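Local coordinates for protein putative metallopeptidase (Corynebacterium diphtheriae, PDB 3QOC) that probably acts as a metal-dependent aminopeptidase, of which this chain is the N-terminal creatinase/prolidase-like domain, at residues A49-I60 with L89-V99. Residues are numbered along the deposited sequence; the frame is centred on the assembly and turned at random.
Sequences ALIINKDLSARI and LLSDINGPKRV
Leu89 lays its two methyls on the hairpin of strands 49-53 and 58-62: CD1 lies 3.7 Å from Ala49 CB and against the Ala49 carbonyl, while CD2 rests on the aliphatic part of Arg59, 4.0 Å from its CG, the two side chains passing in opposite directions. Ile51, its CG1 anti to the backbone N (chi1 -175°), brings CD1 tip to tip with Ile93 CD1 at 3.8 Å and across Val99 CG1. The extended Arg59 puts NH1 3.0 Å from Asp92 OD2 in a salt bridge on the anti lone pair, guanidinium and carboxylate nearly coplanar; a water joins NH1 to Leu89 O, giving it two acceptors. Near the turn, the bent Lys97 chain lets NZ donate a hydrogen bond to Asn53 OD1 (3.1 Å) from above the carbonyl plane (61° out). Asn53 ND2 donates to Ser57 OG (2.7 Å), bridging the ends of the hairpin loop; Ser57 OG and Ser57 N both donate to Asp55 OD1, the N bond making an Asx turn beside type I turn Asn53-Leu56. The end of helix 85-91 and the loop after it pack over this hairpin on one face of the mixed sheet, strand 28-31 separating strands 49-53 and 97-102; on the opposite face Ile52 packs against helix 9-19.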
ATOM      1  N   ALA A  49       5.978  -2.092  -1.394  1.00 16.56           N
ATOM      2  CA  ALA A  49       4.815  -1.170  -1.606  1.00 16.98           C
ATOM      3  C   ALA A  49       3.639  -1.831  -0.965  1.00 14.78           C
ATOM      4  O   ALA A  49       3.649  -3.047  -0.772  1.00 16.08           O
ATOM      5  CB  ALA A  49       4.564  -0.915  -3.090  1.00 15.15           C
ATOM      6  N   LEU A  50       2.645  -1.052  -0.573  1.00 14.69           N
ATOM      7  CA  LEU A  50       1.576  -1.518   0.324  1.00 16.72           C
ATOM      8  C   LEU A  50       0.278  -0.800  -0.060  1.00 18.02           C
ATOM      9  O   LEU A  50       0.274   0.406  -0.178  1.00 19.04           O
ATOM     10  CB  LEU A  50       1.865  -1.186   1.795  1.00 15.60           C
ATOM     11  CG  LEU A  50       0.743  -1.465   2.824  1.00 16.95           C
ATOM     12  CD1 LEU A  50       0.421  -2.944   2.818  1.00 20.61           C
ATOM     13  CD2 LEU A  50       1.073  -1.050   4.270  1.00 15.66           C
ATOM     14  N   ILE A  51      -0.784  -1.544  -0.301  1.00 19.11           N
ATOM     15  CA  ILE A  51      -2.061  -0.946  -0.659  1.00 21.00           C
ATOM     16  C   ILE A  51      -3.002  -1.235   0.482  1.00 20.71           C
ATOM     17  O   ILE A  51      -3.125  -2.361   0.877  1.00 19.06           O
ATOM     18  CB  ILE A  51      -2.588  -1.521  -1.940  1.00 23.85           C
ATOM     19  CG1 ILE A  51      -3.878  -0.771  -2.334  1.00 31.61           C
ATOM     20  CG2 ILE A  51      -2.847  -2.976  -1.815  1.00 27.14           C
ATOM     21  CD1 ILE A  51      -3.621   0.142  -3.620  1.00 36.62           C
ATOM     22  N   ILE A  52      -3.603  -0.196   1.059  1.00 22.07           N
ATOM     23  CA  ILE A  52      -4.641  -0.318   2.091  1.00 23.59           C
ATOM     24  C   ILE A  52      -6.018   0.147   1.530  1.00 23.94           C
ATOM     25  O   ILE A  52      -6.126   1.296   1.159  1.00 24.16           O
ATOM     26  CB  ILE A  52      -4.347   0.582   3.333  1.00 24.36           C
ATOM     27  CG1 ILE A  52      -2.984   0.301   4.006  1.00 24.53           C
ATOM     28  CG2 ILE A  52      -5.466   0.414   4.396  1.00 23.40           C
ATOM     29  CD1 ILE A  52      -2.828  -1.108   4.254  1.00 23.37           C
ATOM     30  N   ASN A  53      -7.027  -0.729   1.505  1.00 23.23           N
ATOM     31  CA  ASN A  53      -8.327  -0.434   0.923  1.00 24.58           C
ATOM     32  C   ASN A  53      -9.326   0.107   2.003  1.00 25.54           C
ATOM     33  O   ASN A  53      -9.171  -0.160   3.211  1.00 24.94           O
ATOM     34  CB  ASN A  53      -8.923  -1.710   0.338  1.00 24.55           C
ATOM     35  CG  ASN A  53      -8.083  -2.295  -0.781  1.00 29.19           C
ATOM     36  OD1 ASN A  53      -7.774  -1.596  -1.754  1.00 33.75           O
ATOM     37  ND2 ASN A  53      -7.683  -3.561  -0.644  1.00 26.85           N
ATOM     38  N   LYS A  54     -10.362   0.819   1.578  1.00 26.25           N
ATOM     39  CA  LYS A  54     -11.460   1.243   2.464  1.00 28.19           C
ATOM     40  C   LYS A  54     -12.096   0.083   3.246  1.00 30.75           C
ATOM     41  O   LYS A  54     -12.323   0.219   4.445  1.00 32.83           O
ATOM     42  CB  LYS A  54     -12.560   1.968   1.682  1.00 28.66           C
ATOM     43  N   ASP A  55     -12.338  -1.073   2.618  1.00 32.56           N
ATOM     44  CA  ASP A  55     -12.963  -2.206   3.314  1.00 35.35           C
ATOM     45  C   ASP A  55     -12.006  -2.908   4.305  1.00 34.54           C
ATOM     46  O   ASP A  55     -12.259  -4.005   4.710  1.00 35.75           O
ATOM     47  CB  ASP A  55     -13.482  -3.261   2.298  1.00 36.71           C
ATOM     48  CG  ASP A  55     -12.342  -4.069   1.643  1.00 39.93           C
ATOM     49  OD1 ASP A  55     -11.135  -3.764   1.896  1.00 39.07           O
ATOM     50  OD2 ASP A  55     -12.639  -5.016   0.873  1.00 46.15           O
ATOM     51  N   LEU A  56     -10.873  -2.314   4.642  1.00 34.03           N
ATOM     52  CA  LEU A  56      -9.933  -2.932   5.594  1.00 33.48           C
ATOM     53  C   LEU A  56      -9.024  -4.053   5.068  1.00 31.81           C
ATOM     54  O   LEU A  56      -8.155  -4.500   5.801  1.00 30.07           O
ATOM     55  CB  LEU A  56     -10.664  -3.460   6.852  1.00 35.96           C
ATOM     56  CG  LEU A  56     -11.761  -2.606   7.477  1.00 39.33           C
ATOM     57  CD1 LEU A  56     -12.126  -3.259   8.855  1.00 47.10           C
ATOM     58  CD2 LEU A  56     -11.368  -1.113   7.621  1.00 40.25           C
ATOM     59  N   SER A  57      -9.205  -4.502   3.833  1.00 29.77           N
ATOM     60  CA  SER A  57      -8.283  -5.456   3.269  1.00 29.40           C
ATOM     61  C   SER A  57      -7.006  -4.673   2.830  1.00 27.85           C
ATOM     62  O   SER A  57      -6.992  -3.417   2.804  1.00 26.64           O
ATOM     63  CB  SER A  57      -8.910  -6.151   2.078  1.00 29.89           C
ATOM     64  OG  SER A  57      -9.016  -5.189   1.025  1.00 32.03           O
ATOM     65  N   ALA A  58      -5.966  -5.425   2.539  1.00 25.58           N
ATOM     66  CA  ALA A  58      -4.630  -4.909   2.249  1.00 24.50           C
ATOM     67  C   ALA A  58      -3.833  -5.896   1.415  1.00 22.81           C
ATOM     68  O   ALA A  58      -4.113  -7.040   1.427  1.00 24.68           O
ATOM     69  CB  ALA A  58      -3.851  -4.519   3.515  1.00 20.66           C
ATOM     70  N   ARG A  59      -2.837  -5.413   0.687  1.00 22.06           N
ATOM     71  CA  ARG A  59      -1.938  -6.283  -0.059  1.00 21.06           C
ATOM     72  C   ARG A  59      -0.566  -5.624  -0.069  1.00 19.17           C
ATOM     73  O   ARG A  59      -0.457  -4.417  -0.141  1.00 18.65           O
ATOM     74  CB  ARG A  59      -2.468  -6.427  -1.476  1.00 22.14           C
ATOM     75  CG  ARG A  59      -1.885  -7.626  -2.194  1.00 25.93           C
ATOM     76  CD  ARG A  59      -2.520  -7.768  -3.584  1.00 30.48           C
ATOM     77  NE  ARG A  59      -2.086  -8.973  -4.274  1.00 34.04           N
ATOM     78  CZ  ARG A  59      -2.112  -9.145  -5.591  1.00 37.21           C
ATOM     79  NH1 ARG A  59      -2.535  -8.160  -6.382  1.00 39.50           N
ATOM     80  NH2 ARG A  59      -1.748 -10.313  -6.119  1.00 36.93           N
ATOM     81  N   ILE A  60       0.477  -6.423   0.033  1.00 18.27           N
ATOM     82  CA  ILE A  60       1.795  -5.929   0.212  1.00 17.70           C
ATOM     83  C   ILE A  60       2.692  -6.550  -0.852  1.00 18.56           C
ATOM     84  O   ILE A  60       2.445  -7.645  -1.362  1.00 19.89           O
ATOM     85  CB  ILE A  60       2.288  -6.187   1.624  1.00 17.16           C
ATOM     86  CG1 ILE A  60       3.527  -5.343   1.876  1.00 18.24           C
ATOM     87  CG2 ILE A  60       2.558  -7.694   1.865  1.00 15.33           C
ATOM     88  CD1 ILE A  60       3.931  -5.311   3.434  1.00 17.62           C
ATOM     89  N   LEU A  89       1.542  -3.960  -7.752  1.00 23.35           N
ATOM     90  CA  LEU A  89       0.243  -3.852  -6.993  1.00 22.52           C
ATOM     91  C   LEU A  89      -0.794  -3.083  -7.781  1.00 23.34           C
ATOM     92  O   LEU A  89      -1.931  -3.521  -7.897  1.00 25.90           O
ATOM     93  CB  LEU A  89       0.376  -3.152  -5.608  1.00 21.70           C
ATOM     94  CG  LEU A  89       1.195  -3.777  -4.492  1.00 18.61           C
ATOM     95  CD1 LEU A  89       1.327  -2.734  -3.302  1.00 17.79           C
ATOM     96  CD2 LEU A  89       0.538  -5.137  -4.098  1.00 16.72           C
ATOM     97  N   LEU A  90      -0.414  -1.933  -8.330  1.00 27.44           N
ATOM     98  CA  LEU A  90      -1.384  -1.078  -9.017  1.00 27.04           C
ATOM     99  C   LEU A  90      -1.975  -1.763 -10.243  1.00 27.80           C
ATOM    100  O   LEU A  90      -3.177  -1.705 -10.482  1.00 26.47           O
ATOM    101  CB  LEU A  90      -0.753   0.277  -9.378  1.00 28.26           C
ATOM    102  CG  LEU A  90      -1.640   1.395  -9.877  1.00 28.64           C
ATOM    103  CD1 LEU A  90      -2.761   1.716  -8.875  1.00 28.80           C
ATOM    104  CD2 LEU A  90      -0.789   2.618 -10.129  1.00 28.66           C
ATOM    105  N   SER A  91      -1.161  -2.510 -10.975  1.00 29.27           N
ATOM    106  CA  SER A  91      -1.653  -3.100 -12.220  1.00 31.89           C
ATOM    107  C   SER A  91      -2.666  -4.212 -11.928  1.00 32.55           C
ATOM    108  O   SER A  91      -3.401  -4.649 -12.790  1.00 31.66           O
ATOM    109  CB  SER A  91      -0.466  -3.612 -13.049  1.00 34.31           C
ATOM    110  OG  SER A  91      -0.723  -4.930 -13.456  1.00 40.89           O
ATOM    111  N   ASP A  92      -2.657  -4.708 -10.703  1.00 35.26           N
ATOM    112  CA  ASP A  92      -3.614  -5.753 -10.293  1.00 38.59           C
ATOM    113  C   ASP A  92      -5.006  -5.251  -9.820  1.00 38.55           C
ATOM    114  O   ASP A  92      -5.887  -6.049  -9.543  1.00 41.18           O
ATOM    115  CB  ASP A  92      -2.965  -6.664  -9.260  1.00 40.67           C
ATOM    116  CG  ASP A  92      -2.226  -7.839  -9.918  1.00 46.55           C
ATOM    117  OD1 ASP A  92      -2.094  -7.885 -11.171  1.00 50.72           O
ATOM    118  OD2 ASP A  92      -1.770  -8.730  -9.195  1.00 53.25           O
ATOM    119  N   ILE A  93      -5.173  -3.938  -9.722  1.00 36.20           N
ATOM    120  CA  ILE A  93      -6.426  -3.356  -9.324  1.00 37.23           C
ATOM    121  C   ILE A  93      -7.374  -3.276 -10.522  1.00 38.27           C
ATOM    122  O   ILE A  93      -6.987  -2.755 -11.588  1.00 37.06           O
ATOM    123  CB  ILE A  93      -6.214  -1.969  -8.780  1.00 35.15           C
ATOM    124  CG1 ILE A  93      -5.333  -2.056  -7.558  1.00 35.74           C
ATOM    125  CG2 ILE A  93      -7.526  -1.333  -8.380  1.00 34.62           C
ATOM    126  CD1 ILE A  93      -5.121  -0.774  -6.998  1.00 36.29           C
ATOM    127  N   ASN A  94      -8.586  -3.800 -10.340  1.00 41.94           N
ATOM    128  CA  ASN A  94      -9.665  -3.753 -11.359  1.00 45.18           C
ATOM    129  C   ASN A  94     -10.596  -2.563 -11.039  1.00 43.86           C
ATOM    130  O   ASN A  94     -11.088  -2.458  -9.920  1.00 46.11           O
ATOM    131  CB  ASN A  94     -10.487  -5.037 -11.360  1.00 49.81           C
ATOM    132  CG  ASN A  94      -9.677  -6.287 -10.971  1.00 56.66           C
ATOM    133  OD1 ASN A  94      -9.618  -6.682  -9.771  1.00 62.45           O
ATOM    134  ND2 ASN A  94      -9.102  -6.964 -11.989  1.00 61.55           N
ATOM    135  N   GLY A  95     -10.816  -1.660 -11.998  1.00 42.06           N
ATOM    136  CA  GLY A  95     -11.550  -0.422 -11.722  1.00 39.85           C
ATOM    137  C   GLY A  95     -13.025  -0.642 -11.490  1.00 41.69           C
ATOM    138  O   GLY A  95     -13.517  -1.757 -11.632  1.00 44.41           O
ATOM    139  N   PRO A  96     -13.763   0.412 -11.144  1.00 40.22           N
ATOM    140  CA  PRO A  96     -13.343   1.729 -10.913  1.00 37.43           C
ATOM    141  C   PRO A  96     -12.854   1.896  -9.470  1.00 36.46           C
ATOM    142  O   PRO A  96     -13.412   1.278  -8.563  1.00 38.34           O
ATOM    143  CB  PRO A  96     -14.600   2.562 -11.179  1.00 39.14           C
ATOM    144  CG  PRO A  96     -15.726   1.634 -11.213  1.00 43.31           C
ATOM    145  CD  PRO A  96     -15.225   0.263 -10.967  1.00 44.00           C
ATOM    146  N   LYS A  97     -11.829   2.726  -9.275  1.00 33.01           N
ATOM    147  CA  LYS A  97     -11.190   2.877  -7.957  1.00 33.39           C
ATOM    148  C   LYS A  97     -10.406   4.173  -8.004  1.00 32.05           C
ATOM    149  O   LYS A  97      -9.713   4.441  -8.998  1.00 31.32           O
ATOM    150  CB  LYS A  97     -10.255   1.680  -7.658  1.00 32.95           C
ATOM    151  CG  LYS A  97     -10.013   1.240  -6.154  1.00 39.17           C
ATOM    152  CD  LYS A  97     -11.016   0.160  -5.644  1.00 46.17           C
ATOM    153  CE  LYS A  97     -10.364  -0.999  -4.771  1.00 52.32           C
ATOM    154  NZ  LYS A  97     -10.456  -0.952  -3.198  1.00 53.82           N
ATOM    155  N   ARG A  98     -10.525   4.971  -6.940  1.00 28.96           N
ATOM    156  CA  ARG A  98      -9.664   6.093  -6.691  1.00 27.80           C
ATOM    157  C   ARG A  98      -8.606   5.664  -5.720  1.00 26.50           C
ATOM    158  O   ARG A  98      -8.892   5.239  -4.574  1.00 24.84           O
ATOM    159  CB  ARG A  98     -10.457   7.276  -6.153  1.00 28.38           C
ATOM    160  CG  ARG A  98     -11.534   7.749  -7.158  1.00 31.73           C
ATOM    161  CD  ARG A  98     -12.564   8.753  -6.590  1.00 35.59           C
ATOM    162  NE  ARG A  98     -11.918   9.894  -5.903  1.00 39.60           N
ATOM    163  CZ  ARG A  98     -11.569  11.086  -6.439  1.00 43.58           C
ATOM    164  NH1 ARG A  98     -11.797  11.401  -7.741  1.00 42.97           N
ATOM    165  NH2 ARG A  98     -10.965  11.992  -5.635  1.00 42.62           N
ATOM    166  N   VAL A  99      -7.359   5.742  -6.191  1.00 24.12           N
ATOM    167  CA  VAL A  99      -6.209   5.251  -5.431  1.00 22.65           C
ATOM    168  C   VAL A  99      -5.317   6.433  -5.092  1.00 21.06           C
ATOM    169  O   VAL A  99      -4.794   7.073  -5.998  1.00 21.13           O
ATOM    170  CB  VAL A  99      -5.413   4.241  -6.212  1.00 22.12           C
ATOM    171  CG1 VAL A  99      -4.178   3.789  -5.378  1.00 24.04           C
ATOM    172  CG2 VAL A  99      -6.280   3.082  -6.517  1.00 22.92           C
TER
HETATM  173  O   HOH W   1      -3.118  -5.201  -5.870  1.00 22.21           O